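Local coordinates for BsaWI endonuclease (PDB 4ZSF), which is a PD-(D/E)XK restriction endonuclease that binds DNA and probably cleaves it in a metal-dependent reaction, at residues V150-K155 / D255-R260; R174-S179 / S213-N218; H60-R63 / I67-P70. One frame throughout, in Å; residues are numbered along the deposited sequence.

Contact 1 (V150-K155 / D255-R260); sequences VRNNDK and DWLHRR
V150 and L257 meet tip to tip through their methyl groups. V150 CG1 lies 4.1 Å from L257 CD1 and equally close to L257 CD2, so it sits astride the leucine fork. The torsion that sets CG1 between the backbone N and the carbonyl carbon (chi1 61°) turns this methyl to L257. N152 adds van der Waals contact and slides past L257 in the opposite direction. Its CB is 4.0 Å from L257 CD2, and its amide ND2 is 4.0 Å from L257 CD1. No hydrogen bond joins the two segments.

The contact lays the last turn of helix 243-258 against the end of strand 146-152, in the mixed sheet of the PD-(D/E)XK nuclease fold. This strand pairs with 155-165 in a hairpin closed by a type I' turn from N152 to K155, with K155 N bonded to N152 O at 3.0 Å.

L257 CB sits over the centre of the H258 ring, and its CD2 lies in plane at the edge of the W256 ring.

R259 NH1 makes a salt bridge to D255 OD1 at 2.9 Å, on the anti side of the carboxylate. D255 OD2 is held by W267 and K272.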
loop_
_atom_site.group_PDB
_atom_site.type_symbol
_atom_site.label_atom_id
_atom_site.label_comp_id
_atom_site.label_asym_id
_atom_site.label_seq_id
_atom_site.Cartn_x
_atom_site.Cartn_y
_atom_site.Cartn_z
ATOM N N VAL A 150 -8.449 -18.559 -25.757
ATOM C CA VAL A 150 -9.299 -19.421 -26.602
ATOM C C VAL A 150 -8.409 -20.046 -27.666
ATOM O O VAL A 150 -7.457 -19.400 -28.131
ATOM C CB VAL A 150 -10.445 -18.639 -27.269
ATOM C CG1 VAL A 150 -9.863 -17.524 -28.205
ATOM C CG2 VAL A 150 -11.330 -19.588 -28.042
ATOM N N ARG A 151 -8.682 -21.317 -28.005
ATOM C CA ARG A 151 -7.930 -22.020 -29.009
ATOM C C ARG A 151 -8.637 -21.905 -30.352
ATOM O O ARG A 151 -9.828 -22.134 -30.457
ATOM C CB ARG A 151 -7.747 -23.488 -28.561
ATOM C CG ARG A 151 -6.960 -24.351 -29.489
ATOM C CD ARG A 151 -6.290 -25.497 -28.701
ATOM N NE ARG A 151 -5.032 -25.045 -28.106
ATOM C CZ ARG A 151 -3.848 -25.172 -28.695
ATOM N NH1 ARG A 151 -3.767 -25.786 -29.868
ATOM N NH2 ARG A 151 -2.749 -24.711 -28.106
ATOM N N ASN A 152 -7.913 -21.463 -31.363
ATOM C CA ASN A 152 -8.481 -21.314 -32.697
ATOM C C ASN A 152 -7.427 -21.715 -33.716
ATOM O O ASN A 152 -6.311 -21.220 -33.677
ATOM C CB ASN A 152 -8.963 -19.862 -32.920
ATOM C CG ASN A 152 -9.590 -19.648 -34.292
ATOM O OD1 ASN A 152 -8.897 -19.263 -35.249
ATOM N ND2 ASN A 152 -10.884 -19.941 -34.412
ATOM N N ASN A 153 -7.794 -22.625 -34.616
ATOM C CA ASN A 153 -6.858 -23.141 -35.613
ATOM C C ASN A 153 -5.564 -23.584 -34.952
ATOM O O ASN A 153 -4.471 -23.239 -35.406
ATOM C CB ASN A 153 -6.611 -22.092 -36.682
ATOM C CG ASN A 153 -7.844 -21.844 -37.516
ATOM O OD1 ASN A 153 -8.685 -22.738 -37.673
ATOM N ND2 ASN A 153 -7.981 -20.623 -38.044
ATOM N N ASP A 154 -5.709 -24.339 -33.861
ATOM C CA ASP A 154 -4.575 -24.907 -33.135
ATOM C C ASP A 154 -3.630 -23.879 -32.515
ATOM O O ASP A 154 -2.500 -24.210 -32.206
ATOM C CB ASP A 154 -3.743 -25.832 -34.046
ATOM C CG ASP A 154 -4.434 -27.159 -34.343
ATOM O OD1 ASP A 154 -5.650 -27.306 -34.078
ATOM O OD2 ASP A 154 -3.745 -28.060 -34.863
ATOM N N LYS A 155 -4.095 -22.653 -32.298
ATOM C CA LYS A 155 -3.251 -21.605 -31.720
ATOM C C LYS A 155 -4.019 -21.051 -30.545
ATOM O O LYS A 155 -5.245 -21.076 -30.570
ATOM C CB LYS A 155 -2.955 -20.508 -32.735
ATOM C CG LYS A 155 -1.888 -20.923 -33.749
ATOM C CD LYS A 155 -1.895 -19.994 -34.919
ATOM C CE LYS A 155 -3.168 -20.185 -35.743
ATOM N NZ LYS A 155 -2.895 -20.048 -37.208
ATOM N N ASP A 255 -16.607 -13.198 -30.442
ATOM C CA ASP A 255 -16.602 -11.823 -30.966
ATOM C C ASP A 255 -15.177 -11.282 -31.016
ATOM O O ASP A 255 -14.884 -10.480 -31.883
ATOM C CB ASP A 255 -17.497 -10.905 -30.165
ATOM C CG ASP A 255 -18.982 -11.102 -30.493
ATOM O OD1 ASP A 255 -19.360 -11.814 -31.499
ATOM O OD2 ASP A 255 -19.805 -10.553 -29.750
ATOM N N TRP A 256 -14.297 -11.695 -30.090
ATOM C CA TRP A 256 -12.925 -11.239 -30.155
ATOM C C TRP A 256 -12.228 -11.816 -31.384
ATOM O O TRP A 256 -11.450 -11.123 -32.090
ATOM C CB TRP A 256 -12.202 -11.628 -28.859
ATOM C CG TRP A 256 -10.847 -11.059 -28.738
ATOM C CD1 TRP A 256 -10.487 -9.929 -28.029
ATOM C CD2 TRP A 256 -9.633 -11.632 -29.234
ATOM N NE1 TRP A 256 -9.114 -9.758 -28.072
ATOM C CE2 TRP A 256 -8.565 -10.788 -28.813
ATOM C CE3 TRP A 256 -9.347 -12.765 -30.002
ATOM C CZ2 TRP A 256 -7.216 -11.053 -29.132
ATOM C CZ3 TRP A 256 -7.997 -13.013 -30.367
ATOM C CH2 TRP A 256 -6.949 -12.167 -29.909
ATOM N N LEU A 257 -12.511 -13.089 -31.665
ATOM C CA LEU A 257 -11.912 -13.716 -32.822
ATOM C C LEU A 257 -12.455 -13.116 -34.128
ATOM O O LEU A 257 -11.716 -12.959 -35.073
ATOM C CB LEU A 257 -12.198 -15.223 -32.825
ATOM C CG LEU A 257 -11.454 -15.991 -31.712
ATOM C CD1 LEU A 257 -12.091 -17.386 -31.651
ATOM C CD2 LEU A 257 -9.924 -16.046 -32.065
ATOM N N HIS A 258 -13.748 -12.814 -34.203
ATOM C CA HIS A 258 -14.307 -12.548 -35.536
ATOM C C HIS A 258 -14.756 -11.124 -35.797
ATOM O O HIS A 258 -14.901 -10.765 -36.953
ATOM C CB HIS A 258 -15.460 -13.509 -35.819
ATOM C CG HIS A 258 -15.003 -14.943 -35.819
ATOM N ND1 HIS A 258 -15.561 -15.919 -35.013
ATOM C CD2 HIS A 258 -13.967 -15.537 -36.462
ATOM C CE1 HIS A 258 -14.914 -17.063 -35.198
ATOM N NE2 HIS A 258 -13.926 -16.852 -36.049
ATOM N N ARG A 259 -14.976 -10.336 -34.752
ATOM C CA ARG A 259 -15.417 -8.939 -34.960
ATOM C C ARG A 259 -14.752 -8.090 -33.864
ATOM O O ARG A 259 -15.397 -7.320 -33.173
ATOM C CB ARG A 259 -16.966 -8.842 -34.987
ATOM C CG ARG A 259 -17.698 -9.515 -33.846
ATOM C CD ARG A 259 -19.227 -9.718 -34.194
ATOM N NE ARG A 259 -19.325 -10.547 -35.392
ATOM C CZ ARG A 259 -19.159 -11.873 -35.411
ATOM N NH1 ARG A 259 -18.974 -12.586 -34.276
ATOM N NH2 ARG A 259 -19.194 -12.509 -36.569
ATOM N N ARG A 260 -13.430 -8.238 -33.717
ATOM C CA ARG A 260 -12.749 -7.582 -32.577
ATOM C C ARG A 260 -12.886 -6.027 -32.571
ATOM O O ARG A 260 -12.819 -5.369 -31.504
ATOM C CB ARG A 260 -11.266 -7.980 -32.597
ATOM C CG ARG A 260 -10.557 -7.496 -31.351
ATOM C CD ARG A 260 -9.084 -7.988 -31.319
ATOM N NE ARG A 260 -8.391 -7.425 -30.143
ATOM C CZ ARG A 260 -7.088 -7.551 -29.922
ATOM N NH1 ARG A 260 -6.336 -8.201 -30.790
ATOM N NH2 ARG A 260 -6.533 -7.003 -28.842
#

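Contact 2 (R174-S179 / S213-N218); sequences RDREPS and SNYRLN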
loop_
_atom_site.group_PDB
_atom_site.type_symbol
_atom_site.label_atom_id
_atom_site.label_comp_id
_atom_site.label_asym_id
_atom_site.label_seq_id
_atom_site.Cartn_x
_atom_site.Cartn_y
_atom_site.Cartn_z
ATOM N N ARG A 174 -9.504 2.308 -7.961
ATOM C CA ARG A 174 -8.228 2.171 -8.677
ATOM C C ARG A 174 -8.168 1.062 -9.780
ATOM O O ARG A 174 -7.283 1.097 -10.642
ATOM C CB ARG A 174 -7.101 1.935 -7.662
ATOM N N ASP A 175 -9.082 0.086 -9.741
ATOM C CA ASP A 175 -9.170 -1.020 -10.731
ATOM C C ASP A 175 -9.939 -0.651 -12.005
ATOM O O ASP A 175 -9.794 -1.286 -13.056
ATOM C CB ASP A 175 -9.864 -2.233 -10.110
ATOM C CG ASP A 175 -9.001 -2.922 -9.037
ATOM O OD1 ASP A 175 -7.775 -3.068 -9.221
ATOM O OD2 ASP A 175 -9.571 -3.328 -8.011
ATOM N N ARG A 176 -10.800 0.338 -11.889
ATOM C CA ARG A 176 -11.590 0.741 -13.052
ATOM C C ARG A 176 -10.730 1.284 -14.212
ATOM O O ARG A 176 -10.988 0.950 -15.363
ATOM C CB ARG A 176 -12.636 1.772 -12.599
ATOM C CG ARG A 176 -13.500 2.340 -13.683
ATOM C CD ARG A 176 -14.616 3.309 -13.142
ATOM N NE ARG A 176 -14.867 4.405 -14.122
ATOM C CZ ARG A 176 -15.920 4.365 -14.941
ATOM N NH1 ARG A 176 -16.779 3.372 -14.825
ATOM N NH2 ARG A 176 -16.141 5.313 -15.830
ATOM N N GLU A 177 -9.734 2.115 -13.916
ATOM C CA GLU A 177 -8.947 2.776 -14.981
ATOM C C GLU A 177 -8.195 1.683 -15.837
ATOM O O GLU A 177 -8.300 1.686 -17.067
ATOM C CB GLU A 177 -8.013 3.865 -14.394
ATOM N N PRO A 178 -7.522 0.707 -15.186
ATOM C CA PRO A 178 -6.860 -0.273 -16.052
ATOM C C PRO A 178 -7.848 -1.167 -16.772
ATOM O O PRO A 178 -7.539 -1.639 -17.870
ATOM C CB PRO A 178 -6.013 -1.100 -15.086
ATOM C CG PRO A 178 -6.614 -0.871 -13.714
ATOM C CD PRO A 178 -7.088 0.568 -13.773
ATOM N N SER A 179 -9.021 -1.394 -16.195
ATOM C CA SER A 179 -10.028 -2.220 -16.915
ATOM C C SER A 179 -10.463 -1.433 -18.178
ATOM O O SER A 179 -10.574 -1.999 -19.260
ATOM C CB SER A 179 -11.236 -2.515 -16.027
ATOM O OG SER A 179 -12.302 -2.973 -16.852
ATOM N N SER A 213 -23.026 11.302 -14.241
ATOM C CA SER A 213 -22.078 12.390 -14.447
ATOM C C SER A 213 -20.682 12.026 -13.966
ATOM O O SER A 213 -19.716 12.304 -14.647
ATOM C CB SER A 213 -22.568 13.663 -13.755
ATOM O OG SER A 213 -23.783 14.050 -14.361
ATOM N N ASN A 214 -20.577 11.364 -12.820
ATOM C CA ASN A 214 -19.277 10.923 -12.306
ATOM C C ASN A 214 -18.686 9.779 -13.125
ATOM O O ASN A 214 -17.462 9.621 -13.272
ATOM C CB ASN A 214 -19.426 10.493 -10.853
ATOM C CG ASN A 214 -19.960 11.617 -9.979
ATOM O OD1 ASN A 214 -19.554 12.764 -10.138
ATOM N ND2 ASN A 214 -20.890 11.295 -9.076
ATOM N N TYR A 215 -19.568 8.944 -13.645
ATOM C CA TYR A 215 -19.103 7.743 -14.345
ATOM C C TYR A 215 -19.892 7.623 -15.599
ATOM O O TYR A 215 -20.935 6.977 -15.587
ATOM C CB TYR A 215 -19.278 6.487 -13.486
ATOM C CG TYR A 215 -18.505 6.610 -12.202
ATOM C CD1 TYR A 215 -17.116 6.496 -12.197
ATOM C CD2 TYR A 215 -19.149 6.893 -10.997
ATOM C CE1 TYR A 215 -16.387 6.635 -11.009
ATOM C CE2 TYR A 215 -18.431 7.053 -9.816
ATOM C CZ TYR A 215 -17.050 6.918 -9.830
ATOM O OH TYR A 215 -16.324 7.073 -8.670
ATOM N N ARG A 216 -19.419 8.259 -16.671
ATOM C CA ARG A 216 -20.194 8.300 -17.912
ATOM C C ARG A 216 -20.259 6.915 -18.586
ATOM O O ARG A 216 -21.322 6.479 -19.010
ATOM C CB ARG A 216 -19.607 9.324 -18.877
ATOM C CG ARG A 216 -20.628 9.874 -19.887
ATOM C CD ARG A 216 -20.013 10.899 -20.857
ATOM N NE ARG A 216 -18.909 10.347 -21.660
ATOM C CZ ARG A 216 -19.060 9.680 -22.806
ATOM N NH1 ARG A 216 -20.281 9.453 -23.296
ATOM N NH2 ARG A 216 -17.992 9.235 -23.460
ATOM N N LEU A 217 -19.127 6.227 -18.646
ATOM C CA LEU A 217 -19.074 4.912 -19.302
ATOM C C LEU A 217 -18.995 3.785 -18.288
ATOM O O LEU A 217 -18.596 4.006 -17.136
ATOM C CB LEU A 217 -17.863 4.821 -20.199
ATOM C CG LEU A 217 -17.712 5.980 -21.195
ATOM C CD1 LEU A 217 -16.513 5.730 -22.081
ATOM C CD2 LEU A 217 -18.991 6.073 -22.016
ATOM N N ASN A 218 -19.337 2.577 -18.726
ATOM C CA ASN A 218 -19.133 1.383 -17.910
ATOM C C ASN A 218 -17.624 1.121 -17.665
ATOM O O ASN A 218 -16.780 1.461 -18.517
ATOM C CB ASN A 218 -19.789 0.154 -18.556
ATOM C CG ASN A 218 -19.415 -0.016 -20.032
ATOM O OD1 ASN A 218 -19.730 0.848 -20.840
ATOM N ND2 ASN A 218 -18.720 -1.120 -20.378
#
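R176 on helix 172-184 and N218 in the irregular stretch 213-218 make the nearest backbone approach, with 9.0 Å between their CA atoms. R176 CG stands anti to the backbone N (chi1 177°), and the chain runs out extended before bending at chi3. Its guanidinium grips one carbonyl end-on. NH1 donates to L217 O at 3.0 Å with an N-H...O angle of 149°, and NH2 to the same L217 O at 3.1 Å. The oxygen lies close to the guanidinium plane. Both nitrogens reach it tilted from the carbonyl plane, on the same face. NH1 also donates to M207 O.

Y215 CD1 lies 3.6 Å above the guanidinium plane, over the centre of one face. The two planes are 70° apart, and R176 NH2 lies at the edge of the tyrosine ring, in its plane. Y215 OH is bonded to K203 NZ. A leucine in place of R176 would probably leave the carbonyls of L217 and M207 without these donors and Y215 CD1 without its flat support.

N218 ND2 bonds W220 O, and its side chain is about 5 Å from a bound calcium ion. The helix is the crossover of a beta-alpha-beta unit between parallel strands 155-165 and 188-193. R176 thus fastens the loop before strand 222-226 to a helix of the PD-(D/E)XK fold, with the nearest atom of the contact about 6 Å from the bound DNA.

Contact 3 (H60-R63 / I67-P70); sequences HMDR and IADP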
loop_
_atom_site.group_PDB
_atom_site.type_symbol
_atom_site.label_atom_id
_atom_site.label_comp_id
_atom_site.label_asym_id
_atom_site.label_seq_id
_atom_site.Cartn_x
_atom_site.Cartn_y
_atom_site.Cartn_z
ATOM N N HIS A 60 0.551 2.627 22.963
ATOM C CA HIS A 60 -0.579 3.020 22.121
ATOM C C HIS A 60 -1.387 1.769 21.783
ATOM O O HIS A 60 -2.617 1.762 21.857
ATOM C CB HIS A 60 -0.118 3.709 20.817
ATOM C CG HIS A 60 -1.256 4.094 19.906
ATOM N ND1 HIS A 60 -2.077 5.183 20.157
ATOM C CD2 HIS A 60 -1.713 3.526 18.757
ATOM C CE1 HIS A 60 -2.969 5.287 19.182
ATOM N NE2 HIS A 60 -2.764 4.306 18.309
ATOM N N MET A 61 -0.684 0.711 21.391
ATOM C CA MET A 61 -1.417 -0.550 21.124
ATOM C C MET A 61 -2.229 -1.078 22.335
ATOM O O MET A 61 -3.341 -1.574 22.152
ATOM C CB MET A 61 -0.446 -1.650 20.661
ATOM C CG MET A 61 0.281 -1.368 19.363
ATOM S SD MET A 61 -0.874 -1.363 17.957
ATOM C CE MET A 61 -1.158 -3.154 17.794
ATOM N N ASP A 62 -1.672 -0.977 23.554
ATOM C CA ASP A 62 -2.365 -1.404 24.769
ATOM C C ASP A 62 -3.633 -0.573 24.965
ATOM O O ASP A 62 -4.691 -1.123 25.308
ATOM C CB ASP A 62 -1.466 -1.279 26.012
ATOM C CG ASP A 62 -2.076 -1.945 27.254
ATOM O OD1 ASP A 62 -3.030 -2.754 27.149
ATOM O OD2 ASP A 62 -1.570 -1.661 28.349
ATOM N N ARG A 63 -3.529 0.748 24.822
ATOM C CA ARG A 63 -4.702 1.595 25.023
ATOM C C ARG A 63 -5.823 1.264 24.016
ATOM O O ARG A 63 -6.994 1.133 24.382
ATOM C CB ARG A 63 -4.372 3.077 24.928
ATOM C CG ARG A 63 -5.619 3.935 25.337
ATOM C CD ARG A 63 -5.274 5.391 25.272
ATOM N NE ARG A 63 -5.046 5.834 23.895
ATOM C CZ ARG A 63 -5.984 6.061 22.974
ATOM N NH1 ARG A 63 -7.277 5.925 23.255
ATOM N NH2 ARG A 63 -5.614 6.454 21.747
ATOM N N ILE A 67 -4.729 -5.064 24.885
ATOM C CA ILE A 67 -3.675 -6.078 24.926
ATOM C C ILE A 67 -2.287 -5.512 25.197
ATOM O O ILE A 67 -1.772 -4.681 24.444
ATOM C CB ILE A 67 -3.657 -6.861 23.586
ATOM C CG1 ILE A 67 -5.004 -7.553 23.471
ATOM C CG2 ILE A 67 -2.558 -7.932 23.602
ATOM C CD1 ILE A 67 -5.611 -7.445 22.222
ATOM N N ALA A 68 -1.662 -5.993 26.275
ATOM C CA ALA A 68 -0.376 -5.447 26.680
ATOM C C ALA A 68 0.750 -6.382 26.272
ATOM O O ALA A 68 1.926 -5.992 26.330
ATOM C CB ALA A 68 -0.346 -5.205 28.205
ATOM N N ASP A 69 0.376 -7.611 25.896
ATOM C CA ASP A 69 1.306 -8.720 25.633
ATOM C C ASP A 69 1.914 -8.578 24.237
ATOM O O ASP A 69 1.212 -8.741 23.247
ATOM C CB ASP A 69 0.557 -10.057 25.758
ATOM C CG ASP A 69 1.471 -11.274 25.673
ATOM O OD1 ASP A 69 2.631 -11.153 25.242
ATOM O OD2 ASP A 69 1.017 -12.371 26.064
ATOM N N PRO A 70 3.213 -8.266 24.152
ATOM C CA PRO A 70 3.748 -7.961 22.821
ATOM C C PRO A 70 3.782 -9.206 21.937
ATOM O O PRO A 70 3.816 -9.095 20.692
ATOM C CB PRO A 70 5.160 -7.442 23.116
ATOM C CG PRO A 70 5.514 -8.115 24.507
ATOM C CD PRO A 70 4.215 -8.135 25.233
#
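M61 and D62 are the residues of helix 49-65 that meet I67 and A68 after the chain turns back. M61 touches the second segment through its backbone, with M61 O 4.2 Å from I67 O. Its side chain packs on A79 of the second subunit, where the preceding H60 also bonds S82 OG through NE2.

D62 carries most of the contact. Its CA-H points at the carbonyl of I67, with D62 CA 3.3 Å from I67 O and 144° at the hydrogen. The carboxylate carbon stands anti to the backbone N (chi1 -170°), which carries the group alongside the I67-A68 peptide. D62 OD1 comes within 3.5 Å of I67 C and lies 3.6 Å from A68 N, though no hydrogen bond is assigned there. D62 OD2 lies 3.8 Å from A68 CB.

The second segment links two helices. D69 is the N-cap of helix 70-103, with its OD1 bonded to D71 N. The I67 side chain packs on V76 of the second subunit.

No conventional hydrogen bond crosses between the segments. The acidic carboxylate lies along the I67-A68 peptide, near both its carbonyl and its amide N, and beside the A68 methyl, so the direct attraction is probably weak. The S65 hydroxyl, bonded to M61 O and I67 N, probably does more to fix the turn.

Contact 3 comes first along the chain. It closes a very short loop, where helix 49-65 hands over to the long helix 70-103, beside the second subunit. Contact 1 opens much later, at the end of strand 146-152. Before it closes, contact 2 opens on helix 172-184 and closes in the loop ahead of strand 222-226. Contact 2 therefore lies wholly within the span of contact 1, which ends on helix 243-258. None cross. Contacts 1 and 2 both belong to the nuclease fold, with centres 27 Å apart. Contact 3 lies on the opposite side of the chain's centre from both, 59 Å from contact 1 and 42 Å from contact 2, centre to centre.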